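Local coordinates for SIR4-interacting protein SIF2 (Saccharomyces cerevisiae, PDB 1R5M) that antagonizes telomeric silencing in yeast and works as a WD40-repeat transcription corepressor subunit of the Set3C complex, at residues M350-L362 with P379-S391. Residues are numbered along the deposited sequence; the frame is centred on the assembly and turned at random.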
ATOM      1  N   MET A 350      11.642 -12.372  -0.235  1.00 14.25           N
ATOM      2  CA  MET A 350      12.578 -12.183  -1.333  1.00 14.94           C
ATOM      3  C   MET A 350      12.793 -13.458  -2.145  1.00 15.98           C
ATOM      4  O   MET A 350      13.203 -13.397  -3.302  1.00 15.73           O
ATOM      5  CB  MET A 350      13.911 -11.680  -0.777  1.00 17.05           C
ATOM      6  CG  MET A 350      14.953 -11.364  -1.825  1.00 18.87           C
ATOM      7  SD  MET A 350      16.370 -10.530  -1.089  1.00 21.06           S
ATOM      8  CE  MET A 350      17.339 -10.172  -2.559  1.00 22.11           C
ATOM      9  N   ASP A 351      12.514 -14.612  -1.545  1.00 15.94           N
ATOM     10  CA  ASP A 351      12.696 -15.875  -2.254  1.00 15.78           C
ATOM     11  C   ASP A 351      11.487 -16.266  -3.106  1.00 15.94           C
ATOM     12  O   ASP A 351      11.432 -17.373  -3.643  1.00 16.32           O
ATOM     13  CB  ASP A 351      13.030 -17.004  -1.267  1.00 16.78           C
ATOM     14  CG  ASP A 351      11.909 -17.277  -0.283  1.00 17.11           C
ATOM     15  OD1 ASP A 351      10.880 -16.574  -0.336  1.00 16.12           O
ATOM     16  OD2 ASP A 351      12.057 -18.200   0.549  1.00 17.86           O
ATOM     17  N   GLY A 352      10.522 -15.357  -3.232  1.00 14.55           N
ATOM     18  CA  GLY A 352       9.345 -15.633  -4.042  1.00 13.89           C
ATOM     19  C   GLY A 352       8.209 -16.347  -3.332  1.00 12.11           C
ATOM     20  O   GLY A 352       7.209 -16.715  -3.955  1.00 12.54           O
ATOM     21  N   GLN A 353       8.346 -16.550  -2.028  1.00 11.80           N
ATOM     22  CA  GLN A 353       7.292 -17.220  -1.281  1.00 11.84           C
ATOM     23  C   GLN A 353       6.365 -16.219  -0.611  1.00 12.30           C
ATOM     24  O   GLN A 353       6.804 -15.179  -0.113  1.00 12.66           O
ATOM     25  CB  GLN A 353       7.877 -18.146  -0.213  1.00 13.01           C
ATOM     26  CG  GLN A 353       6.808 -18.914   0.562  1.00 13.97           C
ATOM     27  CD  GLN A 353       7.372 -20.065   1.372  1.00 15.69           C
ATOM     28  OE1 GLN A 353       8.207 -20.827   0.884  1.00 17.32           O
ATOM     29  NE2 GLN A 353       6.900 -20.212   2.609  1.00 16.02           N
ATOM     30  N   VAL A 354       5.078 -16.540  -0.617  1.00 11.19           N
ATOM     31  CA  VAL A 354       4.079 -15.702   0.027  1.00 10.93           C
ATOM     32  C   VAL A 354       3.571 -16.466   1.237  1.00 11.29           C
ATOM     33  O   VAL A 354       3.165 -17.623   1.123  1.00 12.40           O
ATOM     34  CB  VAL A 354       2.865 -15.425  -0.887  1.00 10.66           C
ATOM     35  CG1 VAL A 354       1.798 -14.648  -0.114  1.00 12.40           C
ATOM     36  CG2 VAL A 354       3.299 -14.643  -2.113  1.00 12.72           C
ATOM     37  N   ASN A 355       3.620 -15.826   2.398  1.00 10.09           N
ATOM     38  CA  ASN A 355       3.118 -16.439   3.619  1.00 10.94           C
ATOM     39  C   ASN A 355       1.903 -15.649   4.062  1.00 11.37           C
ATOM     40  O   ASN A 355       1.907 -14.417   4.019  1.00 11.56           O
ATOM     41  CB  ASN A 355       4.158 -16.392   4.746  1.00 10.72           C
ATOM     42  CG  ASN A 355       5.083 -17.598   4.755  1.00 12.07           C
ATOM     43  OD1 ASN A 355       5.946 -17.716   5.628  1.00 14.27           O
ATOM     44  ND2 ASN A 355       4.907 -18.495   3.795  1.00 10.30           N
ATOM     45  N   VAL A 356       0.855 -16.356   4.461  1.00 10.73           N
ATOM     46  CA  VAL A 356      -0.338 -15.705   4.972  1.00 10.82           C
ATOM     47  C   VAL A 356      -0.389 -16.088   6.444  1.00 10.97           C
ATOM     48  O   VAL A 356      -0.406 -17.274   6.787  1.00 11.12           O
ATOM     49  CB  VAL A 356      -1.619 -16.189   4.267  1.00 11.38           C
ATOM     50  CG1 VAL A 356      -2.837 -15.487   4.860  1.00 11.80           C
ATOM     51  CG2 VAL A 356      -1.534 -15.898   2.777  1.00 11.63           C
ATOM     52  N   TYR A 357      -0.376 -15.080   7.308  1.00  9.88           N
ATOM     53  CA  TYR A 357      -0.417 -15.290   8.751  1.00 11.23           C
ATOM     54  C   TYR A 357      -1.822 -15.070   9.292  1.00 12.40           C
ATOM     55  O   TYR A 357      -2.555 -14.199   8.822  1.00 12.43           O
ATOM     56  CB  TYR A 357       0.578 -14.351   9.436  1.00 11.71           C
ATOM     57  CG  TYR A 357       2.011 -14.719   9.139  1.00 11.61           C
ATOM     58  CD1 TYR A 357       2.641 -15.752   9.832  1.00 12.73           C
ATOM     59  CD2 TYR A 357       2.718 -14.084   8.117  1.00 12.98           C
ATOM     60  CE1 TYR A 357       3.939 -16.148   9.512  1.00 13.54           C
ATOM     61  CE2 TYR A 357       4.014 -14.470   7.791  1.00 14.02           C
ATOM     62  CZ  TYR A 357       4.618 -15.505   8.490  1.00 14.79           C
ATOM     63  OH  TYR A 357       5.888 -15.911   8.153  1.00 16.85           O
ATOM     64  N   ASP A 358      -2.193 -15.874  10.282  1.00 12.36           N
ATOM     65  CA  ASP A 358      -3.514 -15.795  10.882  1.00 14.51           C
ATOM     66  C   ASP A 358      -3.453 -15.020  12.191  1.00 14.37           C
ATOM     67  O   ASP A 358      -2.716 -15.384  13.110  1.00 14.87           O
ATOM     68  CB  ASP A 358      -4.047 -17.209  11.116  1.00 16.60           C
ATOM     69  CG  ASP A 358      -5.453 -17.221  11.673  1.00 18.72           C
ATOM     70  OD1 ASP A 358      -6.177 -16.217  11.509  1.00 17.20           O
ATOM     71  OD2 ASP A 358      -5.838 -18.251  12.264  1.00 21.41           O
ATOM     72  N   LEU A 359      -4.232 -13.946  12.261  1.00 14.32           N
ATOM     73  CA  LEU A 359      -4.267 -13.096  13.442  1.00 15.70           C
ATOM     74  C   LEU A 359      -5.536 -13.313  14.260  1.00 18.72           C
ATOM     75  O   LEU A 359      -5.691 -12.727  15.326  1.00 19.53           O
ATOM     76  CB  LEU A 359      -4.198 -11.624  13.020  1.00 14.85           C
ATOM     77  CG  LEU A 359      -3.128 -11.222  12.001  1.00 12.81           C
ATOM     78  CD1 LEU A 359      -3.245  -9.724  11.709  1.00 14.43           C
ATOM     79  CD2 LEU A 359      -1.743 -11.549  12.537  1.00 14.50           C
ATOM     80  N   LYS A 360      -6.433 -14.159  13.761  1.00 20.78           N
ATOM     81  CA  LYS A 360      -7.707 -14.421  14.427  1.00 24.39           C
ATOM     82  C   LYS A 360      -7.643 -14.658  15.933  1.00 25.30           C
ATOM     83  O   LYS A 360      -8.263 -13.926  16.705  1.00 25.87           O
ATOM     84  CB  LYS A 360      -8.420 -15.602  13.761  1.00 26.47           C
ATOM     85  CG  LYS A 360      -9.816 -15.857  14.310  1.00 30.75           C
ATOM     86  CD  LYS A 360     -10.537 -16.943  13.532  1.00 33.48           C
ATOM     87  CE  LYS A 360     -11.953 -17.143  14.055  1.00 35.72           C
ATOM     88  NZ  LYS A 360     -12.702 -18.170  13.273  1.00 37.65           N
ATOM     89  N   LYS A 361      -6.905 -15.677  16.358  1.00 26.26           N
ATOM     90  CA  LYS A 361      -6.808 -15.976  17.783  1.00 27.11           C
ATOM     91  C   LYS A 361      -6.131 -14.849  18.552  1.00 26.58           C
ATOM     92  O   LYS A 361      -6.521 -14.533  19.678  1.00 25.62           O
ATOM     93  CB  LYS A 361      -6.061 -17.294  17.994  1.00 29.29           C
ATOM     94  CG  LYS A 361      -6.698 -18.464  17.255  1.00 33.32           C
ATOM     95  CD  LYS A 361      -8.196 -18.536  17.527  1.00 35.84           C
ATOM     96  CE  LYS A 361      -8.873 -19.583  16.655  1.00 37.87           C
ATOM     97  NZ  LYS A 361     -10.351 -19.580  16.842  1.00 39.06           N
ATOM     98  N   LEU A 362      -5.125 -14.236  17.939  1.00 24.96           N
ATOM     99  CA  LEU A 362      -4.413 -13.137  18.572  1.00 24.27           C
ATOM    100  C   LEU A 362      -5.335 -11.932  18.759  1.00 24.93           C
ATOM    101  O   LEU A 362      -5.109 -11.103  19.641  1.00 24.85           O
ATOM    102  CB  LEU A 362      -3.192 -12.750  17.731  1.00 23.59           C
ATOM    103  CG  LEU A 362      -2.022 -13.740  17.799  1.00 22.55           C
ATOM    104  CD1 LEU A 362      -1.058 -13.501  16.650  1.00 21.43           C
ATOM    105  CD2 LEU A 362      -1.316 -13.594  19.143  1.00 23.01           C
ATOM    106  N   PRO A 379       6.345 -12.719  23.088  1.00 40.15           N
ATOM    107  CA  PRO A 379       7.155 -13.605  22.247  1.00 38.85           C
ATOM    108  C   PRO A 379       6.341 -14.731  21.610  1.00 37.09           C
ATOM    109  O   PRO A 379       6.892 -15.745  21.184  1.00 37.02           O
ATOM    110  CB  PRO A 379       8.207 -14.121  23.217  1.00 39.92           C
ATOM    111  CG  PRO A 379       8.425 -12.937  24.107  1.00 40.71           C
ATOM    112  CD  PRO A 379       7.006 -12.484  24.385  1.00 40.44           C
ATOM    113  N   LEU A 380       5.027 -14.542  21.547  1.00 35.07           N
ATOM    114  CA  LEU A 380       4.142 -15.534  20.950  1.00 33.06           C
ATOM    115  C   LEU A 380       4.419 -15.604  19.453  1.00 30.58           C
ATOM    116  O   LEU A 380       4.831 -14.620  18.844  1.00 29.03           O
ATOM    117  CB  LEU A 380       2.678 -15.147  21.174  1.00 33.79           C
ATOM    118  CG  LEU A 380       2.178 -15.030  22.617  1.00 35.68           C
ATOM    119  CD1 LEU A 380       0.744 -14.532  22.623  1.00 36.13           C
ATOM    120  CD2 LEU A 380       2.284 -16.383  23.306  1.00 36.34           C
ATOM    121  N   PRO A 381       4.216 -16.777  18.842  1.00 28.40           N
ATOM    122  CA  PRO A 381       4.468 -16.866  17.404  1.00 26.41           C
ATOM    123  C   PRO A 381       3.205 -16.471  16.643  1.00 23.36           C
ATOM    124  O   PRO A 381       2.102 -16.573  17.179  1.00 24.51           O
ATOM    125  CB  PRO A 381       4.814 -18.336  17.216  1.00 28.07           C
ATOM    126  CG  PRO A 381       3.888 -18.999  18.192  1.00 28.37           C
ATOM    127  CD  PRO A 381       4.006 -18.116  19.425  1.00 28.92           C
ATOM    128  N   ILE A 382       3.356 -15.984  15.416  1.00 20.47           N
ATOM    129  CA  ILE A 382       2.180 -15.634  14.625  1.00 16.32           C
ATOM    130  C   ILE A 382       1.908 -16.874  13.777  1.00 15.58           C
ATOM    131  O   ILE A 382       2.724 -17.248  12.939  1.00 14.87           O
ATOM    132  CB  ILE A 382       2.427 -14.423  13.701  1.00 16.55           C
ATOM    133  CG1 ILE A 382       2.862 -13.208  14.525  1.00 16.87           C
ATOM    134  CG2 ILE A 382       1.143 -14.083  12.950  1.00 15.56           C
ATOM    135  CD1 ILE A 382       3.182 -11.984  13.687  1.00 15.99           C
ATOM    136  N   PRO A 383       0.758 -17.529  13.990  1.00 14.96           N
ATOM    137  CA  PRO A 383       0.396 -18.738  13.241  1.00 15.39           C
ATOM    138  C   PRO A 383       0.483 -18.595  11.727  1.00 14.29           C
ATOM    139  O   PRO A 383      -0.029 -17.634  11.162  1.00 13.83           O
ATOM    140  CB  PRO A 383      -1.033 -19.016  13.702  1.00 17.40           C
ATOM    141  CG  PRO A 383      -1.055 -18.461  15.095  1.00 18.15           C
ATOM    142  CD  PRO A 383      -0.317 -17.155  14.926  1.00 16.09           C
ATOM    143  N   LEU A 384       1.142 -19.551  11.078  1.00 14.17           N
ATOM    144  CA  LEU A 384       1.256 -19.543   9.625  1.00 13.20           C
ATOM    145  C   LEU A 384       0.010 -20.240   9.090  1.00 13.02           C
ATOM    146  O   LEU A 384      -0.206 -21.427   9.333  1.00 14.99           O
ATOM    147  CB  LEU A 384       2.511 -20.290   9.171  1.00 13.76           C
ATOM    148  CG  LEU A 384       2.701 -20.388   7.655  1.00 14.18           C
ATOM    149  CD1 LEU A 384       2.755 -18.989   7.041  1.00 14.40           C
ATOM    150  CD2 LEU A 384       3.985 -21.152   7.354  1.00 14.97           C
ATOM    151  N   TYR A 385      -0.812 -19.495   8.363  1.00 11.57           N
ATOM    152  CA  TYR A 385      -2.054 -20.028   7.822  1.00 10.98           C
ATOM    153  C   TYR A 385      -1.879 -20.753   6.494  1.00 11.88           C
ATOM    154  O   TYR A 385      -2.440 -21.834   6.284  1.00 11.96           O
ATOM    155  CB  TYR A 385      -3.055 -18.882   7.649  1.00 13.69           C
ATOM    156  CG  TYR A 385      -4.430 -19.297   7.182  1.00 13.28           C
ATOM    157  CD1 TYR A 385      -5.277 -20.030   8.010  1.00 15.66           C
ATOM    158  CD2 TYR A 385      -4.894 -18.941   5.914  1.00 14.78           C
ATOM    159  CE1 TYR A 385      -6.552 -20.397   7.590  1.00 17.34           C
ATOM    160  CE2 TYR A 385      -6.166 -19.304   5.485  1.00 16.03           C
ATOM    161  CZ  TYR A 385      -6.989 -20.030   6.329  1.00 17.51           C
ATOM    162  OH  TYR A 385      -8.251 -20.385   5.912  1.00 21.33           O
ATOM    163  N   ALA A 386      -1.103 -20.153   5.598  1.00 10.89           N
ATOM    164  CA  ALA A 386      -0.896 -20.732   4.280  1.00 10.64           C
ATOM    165  C   ALA A 386       0.343 -20.166   3.603  1.00 11.27           C
ATOM    166  O   ALA A 386       0.858 -19.122   3.999  1.00 10.80           O
ATOM    167  CB  ALA A 386      -2.122 -20.466   3.416  1.00 11.65           C
ATOM    168  N   SER A 387       0.815 -20.869   2.577  1.00 10.80           N
ATOM    169  CA  SER A 387       1.986 -20.440   1.821  1.00 10.84           C
ATOM    170  C   SER A 387       1.796 -20.706   0.332  1.00 11.93           C
ATOM    171  O   SER A 387       1.093 -21.642  -0.059  1.00 11.93           O
ATOM    172  CB  SER A 387       3.239 -21.183   2.297  1.00 11.59           C
ATOM    173  OG  SER A 387       3.532 -20.917   3.655  1.00 13.59           O
ATOM    174  N   TYR A 388       2.420 -19.865  -0.490  1.00 11.34           N
ATOM    175  CA  TYR A 388       2.378 -19.991  -1.945  1.00 11.01           C
ATOM    176  C   TYR A 388       3.825 -19.921  -2.424  1.00 11.85           C
ATOM    177  O   TYR A 388       4.549 -18.981  -2.090  1.00 12.07           O
ATOM    178  CB  TYR A 388       1.574 -18.846  -2.566  1.00 11.84           C
ATOM    179  CG  TYR A 388       1.436 -18.937  -4.071  1.00 11.93           C
ATOM    180  CD1 TYR A 388       0.754 -19.998  -4.666  1.00 11.96           C
ATOM    181  CD2 TYR A 388       1.974 -17.952  -4.902  1.00 13.26           C
ATOM    182  CE1 TYR A 388       0.606 -20.077  -6.053  1.00 13.59           C
ATOM    183  CE2 TYR A 388       1.833 -18.022  -6.287  1.00 14.16           C
ATOM    184  CZ  TYR A 388       1.147 -19.086  -6.856  1.00 15.32           C
ATOM    185  OH  TYR A 388       0.992 -19.150  -8.224  1.00 15.76           O
ATOM    186  N   GLN A 389       4.245 -20.920  -3.194  1.00 11.34           N
ATOM    187  CA  GLN A 389       5.613 -20.977  -3.698  1.00 12.50           C
ATOM    188  C   GLN A 389       5.729 -22.160  -4.656  1.00 13.70           C
ATOM    189  O   GLN A 389       4.858 -23.022  -4.699  1.00 13.93           O
ATOM    190  CB  GLN A 389       6.583 -21.165  -2.518  1.00 14.02           C
ATOM    191  CG  GLN A 389       8.043 -21.443  -2.878  1.00 16.57           C
ATOM    192  CD  GLN A 389       8.754 -20.243  -3.474  1.00 15.16           C
ATOM    193  OE1 GLN A 389       9.686 -19.694  -2.875  1.00 18.00           O
ATOM    194  NE2 GLN A 389       8.322 -19.830  -4.653  1.00 13.77           N
ATOM    195  N   SER A 390       6.798 -22.180  -5.442  1.00 15.09           N
ATOM    196  CA  SER A 390       7.043 -23.286  -6.356  1.00 16.17           C
ATOM    197  C   SER A 390       8.519 -23.256  -6.705  1.00 15.58           C
ATOM    198  O   SER A 390       9.167 -22.206  -6.633  1.00 16.71           O
ATOM    199  CB  SER A 390       6.200 -23.165  -7.628  1.00 18.60           C
ATOM    200  OG  SER A 390       6.863 -22.404  -8.621  1.00 19.96           O
ATOM    201  N   SER A 391       9.056 -24.413  -7.067  1.00 14.56           N
ATOM    202  CA  SER A 391      10.464 -24.507  -7.414  1.00 14.26           C
ATOM    203  C   SER A 391      10.685 -24.360  -8.915  1.00 13.95           C
ATOM    204  O   SER A 391      11.783 -24.602  -9.400  1.00 13.92           O
ATOM    205  CB  SER A 391      11.031 -25.847  -6.938  1.00 16.38           C
ATOM    206  OG  SER A 391      10.342 -26.934  -7.533  1.00 16.98           O
TER
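Val354 and Tyr388 exchange two backbone hydrogen bonds as an antiparallel pair, and the ladder continues through Val356, whose N gives to Ala386 O at 2.8 Å. Here the register slips by one residue in a classic beta bulge: Val356 O accepts from both Tyr385 N (2.8 Å) and Ala386 N (3.2 Å). Beyond it Asp358 N binds Pro383 O, the carbonyl of a residue that has no N-H of its own to offer. The beta-branched Val354 and Val356 suit extended backbone, and the small Ala386 beside Val356 lies against Leu39 of strand 37-44, a fit consistent with its short side chain.

Tyr357 sits on the other face of the pair. Its CB lies 3.6 Å from Ile382 CG2. With CG anti to the carbonyl carbon (chi1 -69°), the ring brings CD1 to 3.4 Å from Ile382 O, at the ring edge. Farther out, CE1 meets Leu384 CD1, a CH-pi contact over one face, 4.3 Å from the centroid; at the tip, OH stands 3.1 Å from Asn355 OD1. The same Leu384 methyl also touches the amide carbon of Asn355.

At the other end Asp351 OD1 receives Gln353 N in an Asx turn, with Gly352 taking backbone angles that suit glycine. The extended Gln353 chain lays its CG 3.8 Å from Gln389 CB, the two side chains crossing at about a right angle. Cutting Gln353 back to an alanine takes away CG and all beyond it, and would probably leave Gln389 CB without its packing partner.

Asp358 OD1 takes the capping bond from Lys360 N at the turn into helix 360-363 and also forms a salt bridge with Lys344. Strands 333-338, 344-349, 354-358 and 380-388 run antiparallel in that order, the four-stranded meander of a WD40 beta-propeller blade; this contact joins the last two.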